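Local coordinates for protein probable transcriptional regulator (Rhodococcus jostii, PDB 3HIM) that probably binds regulatory regions of DNA and controls transcription as a TetR-family regulator, found as a two-chain assembly, at residues B[16-21]-B[55-60]; B[24-29]-B[108-113]; B[91-96]-B[194-199]; B[99-104]-B[186-191]; B[139-144]-B[160-165]. All coordinates share one frame; numbering follows the deposited sequence.

In the fold
From the N terminus, helix 16-32 takes part in two contacts. Contact 1 closes the first loop, bringing 16-21 onto the segment that leads into helix 60-82, within the predicted DNA-binding end. Contact 2 starts inside that loop, at 24-29, and closes beyond it at 108-113, so the two cross; it ties the DNA-binding end to the C-terminal domain. Contacts 3 and 4 both join helices 89-106 and 184-198. They open before contact 2 closes and therefore cross it too. Contact 4 lies within the loop of contact 3, and contact 5, between neighbouring helices 123-149 and 158-175, lies within both. The centres of contacts 3 and 5 are about 9 Å apart, those of contacts 1 and 3 about 38 Å.

Contact 1 (B[16-21]-B[55-60]); sequences KAAARI and PHYKTK
H56 and Y57 send two neighbouring rings onto one helix, and A17, A18 and I21 receive them. The imidazole of H56 turns one face to the start of the helix, with the backbone N of A18 and C of A17 over it, the A18 N displaced toward the rim. Alanines suit these positions because a methyl is small enough to let a ring come near the backbone: A17 CB is 3.7 Å from H56 NE2, and A18 CB is 3.9 Å from H56 CD2. I21 crosses the histidine at about a right angle, its CD1 3.6 Å from H56 ND1, a buried nitrogen with no hydrogen-bond partner in the model. Y57 runs the opposite way past I21, whose CG2, the branch anti to the backbone N, comes within 4.0 Å of Y57 CD2. At the far end A18 CB is 3.6 Å from Y57 OH, and A18 O lies near the ring plane at its edge; the Y57 hydroxyl is hydrogen-bonded to R22 NH1. With H56 cut back to an alanine, A17 CB and I21 CD1 would probably be left without their ring and a gap would open beside the helix. L63 of helix 60-82 touches both I21 and Y57. Packing of the first helix against the end of the predicted helix-turn-helix is typical of the three-helix DNA-binding domain of TetR regulators.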
# COMPACT_ATOMS: atom_id res chain seq x y z
N LYS B 16 20.97 20.37 8.84
CA LYS B 16 21.28 18.99 9.22
C LYS B 16 20.68 18.72 10.58
O LYS B 16 20.29 17.59 10.88
CB LYS B 16 22.79 18.71 9.23
CG LYS B 16 23.41 18.45 7.85
CD LYS B 16 23.08 17.04 7.35
CE LYS B 16 23.23 16.96 5.85
NZ LYS B 16 22.36 15.91 5.22
N ALA B 17 20.59 19.77 11.39
CA ALA B 17 19.95 19.68 12.70
C ALA B 17 18.45 19.30 12.55
O ALA B 17 17.97 18.40 13.24
CB ALA B 17 20.13 20.98 13.50
N ALA B 18 17.74 19.97 11.63
CA ALA B 18 16.34 19.61 11.31
C ALA B 18 16.26 18.23 10.66
O ALA B 18 15.39 17.41 11.03
CB ALA B 18 15.70 20.67 10.39
N ALA B 19 17.16 17.97 9.70
CA ALA B 19 17.20 16.68 9.00
C ALA B 19 17.35 15.54 10.00
O ALA B 19 16.71 14.51 9.86
CB ALA B 19 18.32 16.65 7.97
N ARG B 20 18.19 15.76 11.01
CA ARG B 20 18.43 14.77 12.06
C ARG B 20 17.16 14.53 12.90
O ARG B 20 16.86 13.40 13.30
CB ARG B 20 19.60 15.24 12.96
CG ARG B 20 19.96 14.36 14.14
CD ARG B 20 21.28 14.82 14.77
NE ARG B 20 21.61 14.14 16.02
CZ ARG B 20 21.20 14.51 17.23
NH1 ARG B 20 20.40 15.57 17.39
NH2 ARG B 20 21.56 13.81 18.31
N ILE B 21 16.44 15.60 13.20
CA ILE B 21 15.19 15.48 13.97
C ILE B 21 14.15 14.68 13.16
O ILE B 21 13.49 13.80 13.71
CB ILE B 21 14.64 16.86 14.42
CG1 ILE B 21 15.59 17.47 15.47
CG2 ILE B 21 13.17 16.76 14.96
CD1 ILE B 21 15.55 19.00 15.54
N PRO B 55 12.80 25.05 18.12
CA PRO B 55 13.33 26.00 17.12
C PRO B 55 13.10 25.59 15.68
O PRO B 55 13.00 26.45 14.81
CB PRO B 55 14.83 26.00 17.39
CG PRO B 55 14.94 25.64 18.83
CD PRO B 55 13.85 24.65 19.08
N HIS B 56 13.02 24.28 15.45
CA HIS B 56 12.91 23.73 14.11
C HIS B 56 11.47 23.35 13.80
O HIS B 56 10.99 23.59 12.71
CB HIS B 56 13.82 22.50 13.97
CG HIS B 56 15.28 22.82 14.10
ND1 HIS B 56 15.99 22.57 15.25
CD2 HIS B 56 16.15 23.35 13.21
CE1 HIS B 56 17.25 22.94 15.07
NE2 HIS B 56 17.37 23.42 13.85
N TYR B 57 10.80 22.77 14.80
CA TYR B 57 9.42 22.36 14.66
C TYR B 57 8.66 22.75 15.92
O TYR B 57 8.89 22.21 16.99
CB TYR B 57 9.36 20.84 14.37
CG TYR B 57 10.15 20.50 13.13
CD1 TYR B 57 9.67 20.86 11.87
CD2 TYR B 57 11.40 19.88 13.21
CE1 TYR B 57 10.39 20.59 10.72
CE2 TYR B 57 12.13 19.59 12.06
CZ TYR B 57 11.60 19.96 10.82
OH TYR B 57 12.29 19.71 9.67
N LYS B 58 7.77 23.73 15.78
CA LYS B 58 7.04 24.27 16.92
C LYS B 58 5.92 23.31 17.34
O LYS B 58 5.49 23.32 18.49
CB LYS B 58 6.48 25.66 16.58
N THR B 59 5.45 22.48 16.41
CA THR B 59 4.40 21.50 16.70
C THR B 59 4.79 20.15 16.13
O THR B 59 5.64 20.07 15.20
CB THR B 59 3.02 21.93 16.12
OG1 THR B 59 2.98 21.73 14.70
CG2 THR B 59 2.72 23.41 16.43
N LYS B 60 4.18 19.09 16.68
CA LYS B 60 4.31 17.74 16.12
C LYS B 60 3.88 17.75 14.65
O LYS B 60 4.54 17.15 13.80
CB LYS B 60 3.45 16.73 16.90
CG LYS B 60 4.11 15.36 17.08
CD LYS B 60 3.16 14.13 17.09
CE LYS B 60 1.87 14.29 17.89
NZ LYS B 60 1.50 12.99 18.54

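Contact 2 (B[24-29]-B[108-113]); sequences AAIEVF and RASARV
Part of the junction between the DNA-binding and C-terminal domains of a TetR-type fold is made by I26 and F29 of helix 16-32 meeting A109, S110 and V113 of helix 108-116. The short segments cross at 70° with axes 9.4 Å apart. I26 carries most of the contact, and its CG2 and CD1 do different work. CG2 rests on the backbone of A109, 3.7 Å from A109 C, and 3.9 Å from A109 CB. CD1, at the end of the branch that lies anti to the carbonyl carbon (chi1 -74°), goes to the next residue and lies 3.9 Å from S110 CB. The small side chains of A109 and S110 suit this spot, since they let the isoleucine reach the helix backbone. V113 answers from one turn further on: its CG2 lies against I26 O and F29 CB, while its CG1 comes to the edge of the F29 ring, near the ring plane and 3.7 Å from F29 CD2. I67 of helix 60-82 touches both I26 and F29. Shortening I26 to a glycine would probably lose the contacts with A109 and S110 and open a gap between the helices. No hydrogen bond or salt bridge spans the two segments. Such nondirectional apolar packing could tolerate small shifts of one helix on the other, consistent with the movement between domains by which TetR regulators respond to ligand.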
# COMPACT_ATOMS: atom_id res chain seq x y z
N ALA B 24 15.04 10.99 13.10
CA ALA B 24 14.70 10.38 14.39
C ALA B 24 13.19 10.26 14.56
O ALA B 24 12.70 9.26 15.09
CB ALA B 24 15.31 11.15 15.56
N ALA B 25 12.47 11.29 14.13
CA ALA B 25 11.01 11.27 14.23
C ALA B 25 10.43 10.12 13.39
O ALA B 25 9.47 9.48 13.81
CB ALA B 25 10.40 12.59 13.82
N ILE B 26 11.00 9.87 12.22
CA ILE B 26 10.52 8.78 11.37
C ILE B 26 10.62 7.45 12.11
O ILE B 26 9.63 6.71 12.21
CB ILE B 26 11.25 8.73 10.03
CG1 ILE B 26 10.74 9.87 9.13
CG2 ILE B 26 11.07 7.33 9.32
CD1 ILE B 26 11.75 10.30 8.07
N GLU B 27 11.80 7.17 12.65
CA GLU B 27 12.02 5.98 13.46
C GLU B 27 11.02 5.91 14.63
O GLU B 27 10.37 4.88 14.82
CB GLU B 27 13.48 5.93 13.94
N VAL B 28 10.86 7.00 15.37
CA VAL B 28 9.97 7.02 16.53
C VAL B 28 8.51 6.91 16.09
O VAL B 28 7.73 6.15 16.68
CB VAL B 28 10.20 8.26 17.45
CG1 VAL B 28 9.17 8.31 18.57
CG2 VAL B 28 11.60 8.24 18.06
N PHE B 29 8.14 7.66 15.04
CA PHE B 29 6.78 7.57 14.50
C PHE B 29 6.48 6.14 14.06
O PHE B 29 5.40 5.62 14.35
CB PHE B 29 6.55 8.56 13.35
CG PHE B 29 6.47 10.02 13.78
CD1 PHE B 29 6.19 10.38 15.11
CD2 PHE B 29 6.63 11.04 12.83
CE1 PHE B 29 6.10 11.72 15.48
CE2 PHE B 29 6.53 12.38 13.19
CZ PHE B 29 6.27 12.72 14.52
N ARG B 108 11.26 3.50 2.25
CA ARG B 108 9.99 2.95 2.74
C ARG B 108 9.55 3.50 4.10
O ARG B 108 8.34 3.71 4.32
CB ARG B 108 10.00 1.40 2.74
CG ARG B 108 11.12 0.75 3.57
CD ARG B 108 11.30 -0.76 3.25
NE ARG B 108 12.34 -1.38 4.07
CZ ARG B 108 13.63 -1.43 3.73
NH1 ARG B 108 14.06 -0.92 2.57
NH2 ARG B 108 14.49 -2.00 4.54
N ALA B 109 10.50 3.70 5.01
CA ALA B 109 10.19 4.13 6.39
C ALA B 109 9.68 5.55 6.36
O ALA B 109 8.64 5.85 6.91
CB ALA B 109 11.41 3.99 7.32
N SER B 110 10.42 6.43 5.69
CA SER B 110 9.93 7.76 5.44
C SER B 110 8.62 7.74 4.65
O SER B 110 7.72 8.51 4.94
CB SER B 110 10.96 8.60 4.70
OG SER B 110 10.41 9.87 4.44
N ALA B 111 8.52 6.86 3.64
CA ALA B 111 7.31 6.80 2.80
C ALA B 111 6.08 6.45 3.64
O ALA B 111 5.04 7.09 3.52
CB ALA B 111 7.48 5.82 1.67
N ARG B 112 6.20 5.44 4.50
CA ARG B 112 5.10 5.05 5.38
C ARG B 112 4.59 6.21 6.26
O ARG B 112 3.39 6.43 6.35
CB ARG B 112 5.50 3.85 6.23
CG ARG B 112 5.43 2.55 5.44
CD ARG B 112 5.76 1.32 6.27
NE ARG B 112 7.13 0.87 6.02
CZ ARG B 112 8.08 0.81 6.94
NH1 ARG B 112 7.80 1.15 8.19
NH2 ARG B 112 9.30 0.39 6.62
N VAL B 113 5.52 6.94 6.88
CA VAL B 113 5.15 8.03 7.79
C VAL B 113 4.44 9.14 6.99
O VAL B 113 3.38 9.63 7.39
CB VAL B 113 6.38 8.56 8.60
CG1 VAL B 113 6.03 9.84 9.33
CG2 VAL B 113 6.89 7.49 9.59

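Contact 3 (B[91-96]-B[194-199]); sequences DRLMST and LALRMV
The apolar contacts centre on L93, whose CD2 is shared by three residues of 194-199. It meets L196 CD2 at 3.8 Å, the two leucines sliding past each other in opposite directions, and V199 CG2 at 3.8 Å, tip to tip. Against A195 it touches the backbone, with A195 O 3.9 Å from L93 CD2. The CG of L93 stands anti to the backbone N (chi1 -167°), and from there a leucine is long enough to set this one methyl among A195, L196 and V199, where the small alanine lets it come down to the backbone. At the exposed margin the methylene CG of M94 lies 3.8 Å from L196 CD1, so the leucine divides its two methyls between neighbouring residues.

The helices concerned, 89-106 and 184-198, belong to the all-helical C-terminal domain of the TetR fold; their segments 91-96 and 194-198 run roughly antiparallel, at 140° with axes 10.0 Å apart. The last helix also serves the dimer: M198 packs on M198 of the second subunit, and R197 NH1 is hydrogen-bonded to M198 O of that subunit.

No hydrogen bond crosses between the two segments. R92 O accepts from T96 OG1 at 2.9 Å and also from T96 N, the two donors coming from opposite faces of the carbonyl plane; a threonine suits the buried place because its hydroxyl is satisfied inside its own helix. V199, the first residue to leave helical backbone angles at the end of helix 184-198, still donates from its N to A195 O at 3.1 Å. Among charges, R92 NE makes a salt bridge with D83.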
# COMPACT_ATOMS: atom_id res chain seq x y z
N ASP B 91 10.66 3.45 -23.16
CA ASP B 91 11.92 3.66 -22.43
C ASP B 91 11.72 4.65 -21.28
O ASP B 91 12.35 4.52 -20.23
CB ASP B 91 13.01 4.25 -23.35
CG ASP B 91 13.40 3.32 -24.48
OD1 ASP B 91 13.94 2.23 -24.22
OD2 ASP B 91 13.16 3.70 -25.64
N ARG B 92 10.90 5.67 -21.52
CA ARG B 92 10.49 6.63 -20.48
C ARG B 92 9.74 5.91 -19.34
O ARG B 92 9.96 6.20 -18.16
CB ARG B 92 9.59 7.72 -21.09
CG ARG B 92 10.32 8.62 -22.12
CD ARG B 92 9.40 9.63 -22.79
NE ARG B 92 8.83 10.57 -21.82
CZ ARG B 92 7.96 11.53 -22.11
NH1 ARG B 92 7.53 11.71 -23.36
NH2 ARG B 92 7.47 12.30 -21.14
N LEU B 93 8.86 4.99 -19.71
CA LEU B 93 8.10 4.22 -18.74
C LEU B 93 8.98 3.25 -17.95
O LEU B 93 8.85 3.16 -16.75
CB LEU B 93 6.94 3.48 -19.43
CG LEU B 93 5.90 2.91 -18.45
CD1 LEU B 93 5.17 4.04 -17.71
CD2 LEU B 93 4.94 1.96 -19.17
N MET B 94 9.89 2.54 -18.63
CA MET B 94 10.85 1.72 -17.92
C MET B 94 11.61 2.56 -16.88
O MET B 94 11.80 2.14 -15.74
CB MET B 94 11.84 1.07 -18.89
CG MET B 94 11.24 0.01 -19.84
SD MET B 94 12.35 -0.58 -21.17
CE MET B 94 13.92 -0.66 -20.31
N SER B 95 12.01 3.76 -17.28
CA SER B 95 12.94 4.55 -16.47
C SER B 95 12.26 5.12 -15.23
O SER B 95 12.80 5.05 -14.10
CB SER B 95 13.51 5.71 -17.32
OG SER B 95 14.48 6.43 -16.58
N THR B 96 11.08 5.68 -15.44
CA THR B 96 10.34 6.28 -14.35
C THR B 96 9.80 5.22 -13.39
O THR B 96 9.83 5.45 -12.18
CB THR B 96 9.18 7.13 -14.85
OG1 THR B 96 8.38 6.34 -15.73
CG2 THR B 96 9.71 8.39 -15.55
N LEU B 194 5.62 -5.56 -16.08
CA LEU B 194 4.17 -5.55 -15.89
C LEU B 194 3.52 -4.24 -16.35
O LEU B 194 2.46 -4.27 -16.95
CB LEU B 194 3.81 -5.89 -14.44
CG LEU B 194 4.16 -7.33 -14.02
CD1 LEU B 194 4.29 -7.42 -12.48
CD2 LEU B 194 3.14 -8.34 -14.54
N ALA B 195 4.17 -3.11 -16.05
CA ALA B 195 3.73 -1.80 -16.52
C ALA B 195 3.67 -1.72 -18.06
O ALA B 195 2.70 -1.22 -18.65
CB ALA B 195 4.66 -0.70 -15.96
N LEU B 196 4.69 -2.23 -18.73
CA LEU B 196 4.67 -2.23 -20.19
C LEU B 196 3.51 -3.07 -20.68
O LEU B 196 2.79 -2.64 -21.59
CB LEU B 196 6.00 -2.69 -20.78
CG LEU B 196 7.13 -1.69 -20.55
CD1 LEU B 196 8.48 -2.34 -20.88
CD2 LEU B 196 6.95 -0.39 -21.35
N ARG B 197 3.29 -4.22 -20.05
CA ARG B 197 2.19 -5.10 -20.43
C ARG B 197 0.82 -4.45 -20.19
O ARG B 197 -0.09 -4.59 -21.02
CB ARG B 197 2.27 -6.44 -19.69
CG ARG B 197 3.27 -7.41 -20.28
CD ARG B 197 2.61 -8.24 -21.35
NE ARG B 197 3.46 -9.30 -21.91
CZ ARG B 197 3.41 -10.59 -21.55
NH1 ARG B 197 2.59 -11.01 -20.61
NH2 ARG B 197 4.21 -11.46 -22.15
N MET B 198 0.70 -3.77 -19.06
CA MET B 198 -0.50 -3.05 -18.68
C MET B 198 -0.89 -2.02 -19.74
O MET B 198 -2.07 -1.89 -20.07
CB MET B 198 -0.30 -2.35 -17.33
CG MET B 198 -0.62 -3.24 -16.13
SD MET B 198 -0.48 -2.31 -14.58
CE MET B 198 1.22 -2.73 -14.19
N VAL B 199 0.08 -1.27 -20.25
CA VAL B 199 -0.26 -0.22 -21.22
C VAL B 199 -0.27 -0.76 -22.65
O VAL B 199 -0.39 0.01 -23.61
CB VAL B 199 0.62 1.04 -21.08
CG1 VAL B 199 0.44 1.64 -19.71
CG2 VAL B 199 2.08 0.73 -21.37

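Contact 4 (B[99-104]-B[186-191])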
# COMPACT_ATOMS: atom_id res chain seq x y z
N ALA B 99 12.81 4.06 -11.27
CA ALA B 99 13.07 5.08 -10.24
C ALA B 99 11.98 5.13 -9.18
O ALA B 99 12.24 5.25 -8.00
CB ALA B 99 13.23 6.46 -10.87
N TYR B 100 10.73 5.03 -9.62
CA TYR B 100 9.62 5.08 -8.69
C TYR B 100 9.63 3.91 -7.71
O TYR B 100 9.56 4.12 -6.49
CB TYR B 100 8.31 5.09 -9.46
CG TYR B 100 7.08 5.37 -8.64
CD1 TYR B 100 6.89 6.61 -8.00
CD2 TYR B 100 6.06 4.42 -8.57
CE1 TYR B 100 5.68 6.88 -7.27
CE2 TYR B 100 4.90 4.66 -7.86
CZ TYR B 100 4.70 5.88 -7.22
OH TYR B 100 3.53 6.07 -6.54
N VAL B 101 9.74 2.69 -8.22
CA VAL B 101 9.75 1.49 -7.37
C VAL B 101 10.99 1.48 -6.43
O VAL B 101 10.87 1.28 -5.21
CB VAL B 101 9.67 0.22 -8.22
CG1 VAL B 101 9.97 -1.04 -7.40
CG2 VAL B 101 8.26 0.11 -8.88
N THR B 102 12.18 1.72 -7.01
CA THR B 102 13.43 1.82 -6.24
C THR B 102 13.30 2.83 -5.09
O THR B 102 13.67 2.54 -3.98
CB THR B 102 14.62 2.23 -7.15
OG1 THR B 102 14.72 1.29 -8.21
CG2 THR B 102 15.94 2.29 -6.39
N TRP B 103 12.76 4.02 -5.39
CA TRP B 103 12.58 5.04 -4.36
C TRP B 103 11.74 4.50 -3.21
O TRP B 103 12.06 4.69 -2.03
CB TRP B 103 11.96 6.30 -4.92
CG TRP B 103 11.99 7.43 -3.93
CD1 TRP B 103 12.92 8.43 -3.87
CD2 TRP B 103 11.08 7.67 -2.85
NE1 TRP B 103 12.64 9.28 -2.81
CE2 TRP B 103 11.51 8.84 -2.17
CE3 TRP B 103 9.93 7.00 -2.38
CZ2 TRP B 103 10.84 9.37 -1.06
CZ3 TRP B 103 9.25 7.53 -1.27
CH2 TRP B 103 9.72 8.70 -0.61
N HIS B 104 10.65 3.85 -3.57
CA HIS B 104 9.73 3.34 -2.58
C HIS B 104 10.27 2.18 -1.72
O HIS B 104 9.88 2.04 -0.56
CB HIS B 104 8.40 2.98 -3.24
CG HIS B 104 7.45 4.13 -3.31
ND1 HIS B 104 6.76 4.59 -2.21
CD2 HIS B 104 7.08 4.93 -4.35
CE1 HIS B 104 6.01 5.62 -2.56
NE2 HIS B 104 6.18 5.83 -3.85
N ILE B 186 15.58 -5.89 -8.51
CA ILE B 186 14.78 -7.03 -8.97
C ILE B 186 13.27 -6.68 -9.00
O ILE B 186 12.57 -6.90 -10.01
CB ILE B 186 15.06 -8.32 -8.13
CG1 ILE B 186 16.53 -8.75 -8.28
CG2 ILE B 186 14.10 -9.46 -8.50
CD1 ILE B 186 16.97 -9.95 -7.41
N ILE B 187 12.76 -6.11 -7.92
CA ILE B 187 11.35 -5.76 -7.93
C ILE B 187 11.02 -4.72 -9.02
O ILE B 187 10.03 -4.86 -9.74
CB ILE B 187 10.78 -5.40 -6.52
CG1 ILE B 187 9.25 -5.18 -6.60
CG2 ILE B 187 11.47 -4.18 -5.94
CD1 ILE B 187 8.46 -6.37 -7.15
N ALA B 188 11.88 -3.71 -9.18
CA ALA B 188 11.62 -2.71 -10.20
C ALA B 188 11.57 -3.37 -11.58
O ALA B 188 10.70 -3.05 -12.39
CB ALA B 188 12.65 -1.60 -10.14
N ALA B 189 12.50 -4.29 -11.84
CA ALA B 189 12.57 -4.93 -13.15
C ALA B 189 11.28 -5.70 -13.42
O ALA B 189 10.73 -5.62 -14.52
CB ALA B 189 13.79 -5.87 -13.24
N ARG B 190 10.81 -6.43 -12.42
CA ARG B 190 9.53 -7.15 -12.53
C ARG B 190 8.35 -6.22 -12.80
O ARG B 190 7.47 -6.52 -13.62
CB ARG B 190 9.29 -7.95 -11.26
CG ARG B 190 9.37 -9.44 -11.45
CD ARG B 190 10.76 -9.94 -11.69
NE ARG B 190 11.25 -9.72 -13.06
CZ ARG B 190 12.54 -9.73 -13.36
NH1 ARG B 190 13.41 -9.98 -12.39
NH2 ARG B 190 12.96 -9.49 -14.59
N TYR B 191 8.35 -5.07 -12.12
CA TYR B 191 7.24 -4.13 -12.22
C TYR B 191 7.32 -3.37 -13.52
O TYR B 191 6.29 -2.99 -14.08
CB TYR B 191 7.22 -3.20 -11.02
CG TYR B 191 6.48 -3.76 -9.84
CD1 TYR B 191 6.10 -5.12 -9.78
CD2 TYR B 191 6.17 -2.95 -8.75
CE1 TYR B 191 5.40 -5.62 -8.68
CE2 TYR B 191 5.50 -3.44 -7.65
CZ TYR B 191 5.11 -4.76 -7.60
OH TYR B 191 4.42 -5.20 -6.47
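V101 packs against A188 and Y191, where helices 89-106 and 184-198 meet in the C-terminal helical domain of the TetR fold. The segments run roughly antiparallel, at 145°, with axes 8.6 Å apart; V101 CA and A188 CA are only 5.4 Å from each other, an approach that the methyl side chain of alanine permits.

The valine can be followed outward. Its CB already meets the alanine, 4.0 Å from A188 CB. There the chain forks. CG1, anti to the backbone N (chi1 168°), presses on the backbone of the opposite helix, 3.7 Å from A188 CA, and also meets the branch methyl of isoleucine, I187 CG2, at 3.8 Å. CG2 takes the other direction and arrives at the edge of the tyrosine ring, near its plane, 3.7 Å from Y191 CD2; the two side chains cross at about a right angle. A beta-branched residue can thus send one methyl to A188 and I187 and the other to Y191 without needing a longer chain.

The tyrosine is held from more than one side. I187 CD1, from its own helix, lies over one face of the ring, displaced toward the rim, and L168 of helix 158-175 also touches it. L163 of the second subunit packs on both I187 and Y191, so this buried layer is continuous with the dimer interface. T102 stands beside V101, and its OG1, whose hydrogen bond is to T98 O, merely lies next to the same alanine, 4.0 Å from A188 CB.

Contact 5 (B[139-144]-B[160-165])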
# COMPACT_ATOMS: atom_id res chain seq x y z
N VAL B 139 3.10 12.44 -14.04
CA VAL B 139 4.35 12.04 -14.71
C VAL B 139 4.11 10.77 -15.50
O VAL B 139 4.57 10.62 -16.64
CB VAL B 139 5.53 11.83 -13.73
CG1 VAL B 139 6.77 11.26 -14.48
CG2 VAL B 139 5.89 13.14 -13.02
N PHE B 140 3.36 9.86 -14.90
CA PHE B 140 3.08 8.60 -15.57
C PHE B 140 2.02 8.80 -16.65
O PHE B 140 2.17 8.27 -17.74
CB PHE B 140 2.70 7.49 -14.57
CG PHE B 140 3.86 7.02 -13.71
CD1 PHE B 140 4.94 6.34 -14.28
CD2 PHE B 140 3.88 7.25 -12.33
CE1 PHE B 140 6.02 5.89 -13.49
CE2 PHE B 140 4.94 6.82 -11.55
CZ PHE B 140 6.02 6.14 -12.12
N THR B 141 0.97 9.57 -16.37
CA THR B 141 -0.07 9.76 -17.38
C THR B 141 0.48 10.43 -18.65
O THR B 141 0.11 10.03 -19.76
CB THR B 141 -1.35 10.49 -16.83
OG1 THR B 141 -0.99 11.78 -16.34
CG2 THR B 141 -1.96 9.74 -15.69
N ARG B 142 1.38 11.41 -18.49
CA ARG B 142 2.04 12.04 -19.63
C ARG B 142 2.78 11.00 -20.49
O ARG B 142 2.61 10.97 -21.71
CB ARG B 142 2.98 13.16 -19.18
N ILE B 143 3.56 10.13 -19.84
CA ILE B 143 4.33 9.12 -20.56
C ILE B 143 3.38 8.17 -21.29
O ILE B 143 3.58 7.89 -22.47
CB ILE B 143 5.29 8.33 -19.62
CG1 ILE B 143 6.47 9.23 -19.23
CG2 ILE B 143 5.81 7.02 -20.28
CD1 ILE B 143 7.07 8.90 -17.88
N ILE B 144 2.32 7.74 -20.60
CA ILE B 144 1.36 6.82 -21.19
C ILE B 144 0.65 7.46 -22.38
O ILE B 144 0.49 6.82 -23.44
CB ILE B 144 0.40 6.25 -20.14
CG1 ILE B 144 1.18 5.48 -19.07
CG2 ILE B 144 -0.62 5.33 -20.81
CD1 ILE B 144 0.33 5.07 -17.85
N ALA B 160 -6.59 4.75 -15.29
CA ALA B 160 -6.49 3.45 -14.58
C ALA B 160 -5.06 2.90 -14.57
O ALA B 160 -4.58 2.39 -13.56
CB ALA B 160 -7.44 2.44 -15.19
N ALA B 161 -4.38 3.02 -15.71
CA ALA B 161 -2.99 2.55 -15.83
C ALA B 161 -2.02 3.35 -14.94
O ALA B 161 -1.19 2.76 -14.24
CB ALA B 161 -2.54 2.56 -17.28
N ALA B 162 -2.15 4.68 -14.96
CA ALA B 162 -1.34 5.53 -14.09
C ALA B 162 -1.62 5.26 -12.61
O ALA B 162 -0.68 5.10 -11.83
CB ALA B 162 -1.55 7.00 -14.43
N LEU B 163 -2.91 5.17 -12.22
CA LEU B 163 -3.27 4.74 -10.85
C LEU B 163 -2.61 3.42 -10.48
O LEU B 163 -1.93 3.33 -9.45
CB LEU B 163 -4.79 4.62 -10.62
CG LEU B 163 -5.21 3.77 -9.38
CD1 LEU B 163 -4.86 4.47 -8.01
CD2 LEU B 163 -6.69 3.41 -9.39
N ALA B 164 -2.77 2.40 -11.32
CA ALA B 164 -2.24 1.09 -10.96
C ALA B 164 -0.73 1.15 -10.72
O ALA B 164 -0.22 0.53 -9.79
CB ALA B 164 -2.61 0.03 -11.97
N ILE B 165 -0.01 1.88 -11.57
CA ILE B 165 1.43 2.00 -11.43
C ILE B 165 1.81 2.75 -10.15
O ILE B 165 2.72 2.36 -9.41
CB ILE B 165 2.08 2.65 -12.68
CG1 ILE B 165 2.11 1.66 -13.85
CG2 ILE B 165 3.49 3.14 -12.37
CD1 ILE B 165 2.21 2.33 -15.23
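I144 N donates to F140 O at 2.9 Å, a helical bond that sets F140 and I144 one turn apart on the face toward helix 158-175. F140 turns a face of its ring to I165: the methyl I165 CG2 sits 3.8 Å from the centroid of the F140 ring and 5° off its normal, a nearly central CH-pi contact. With I165 CG1 beside the backbone N (chi1 -74°), the CG2 branch is the one aimed at the ring.

Helices 123-149 and 158-175, successive in the chain, are neighbours in the TetR C-terminal domain, and their segments 139-144 and 160-165 pack at 134° with axes 8.9 Å apart. Helix 158-175 also meets the second subunit, where A164 packs on L194 of that chain.

I144 brings a single methyl to three residues. Its CD1 lies 3.8 Å from A162 N and about as near to A161 CB, with I165 CD1 a little further off. The alanines A161 and A162 suit the close approach, since they let the isoleucine tip reach the backbone. Helix 89-106 covers F140 further, Y100 meeting its ring edge-to-face, and V199 touches both I144 and A161.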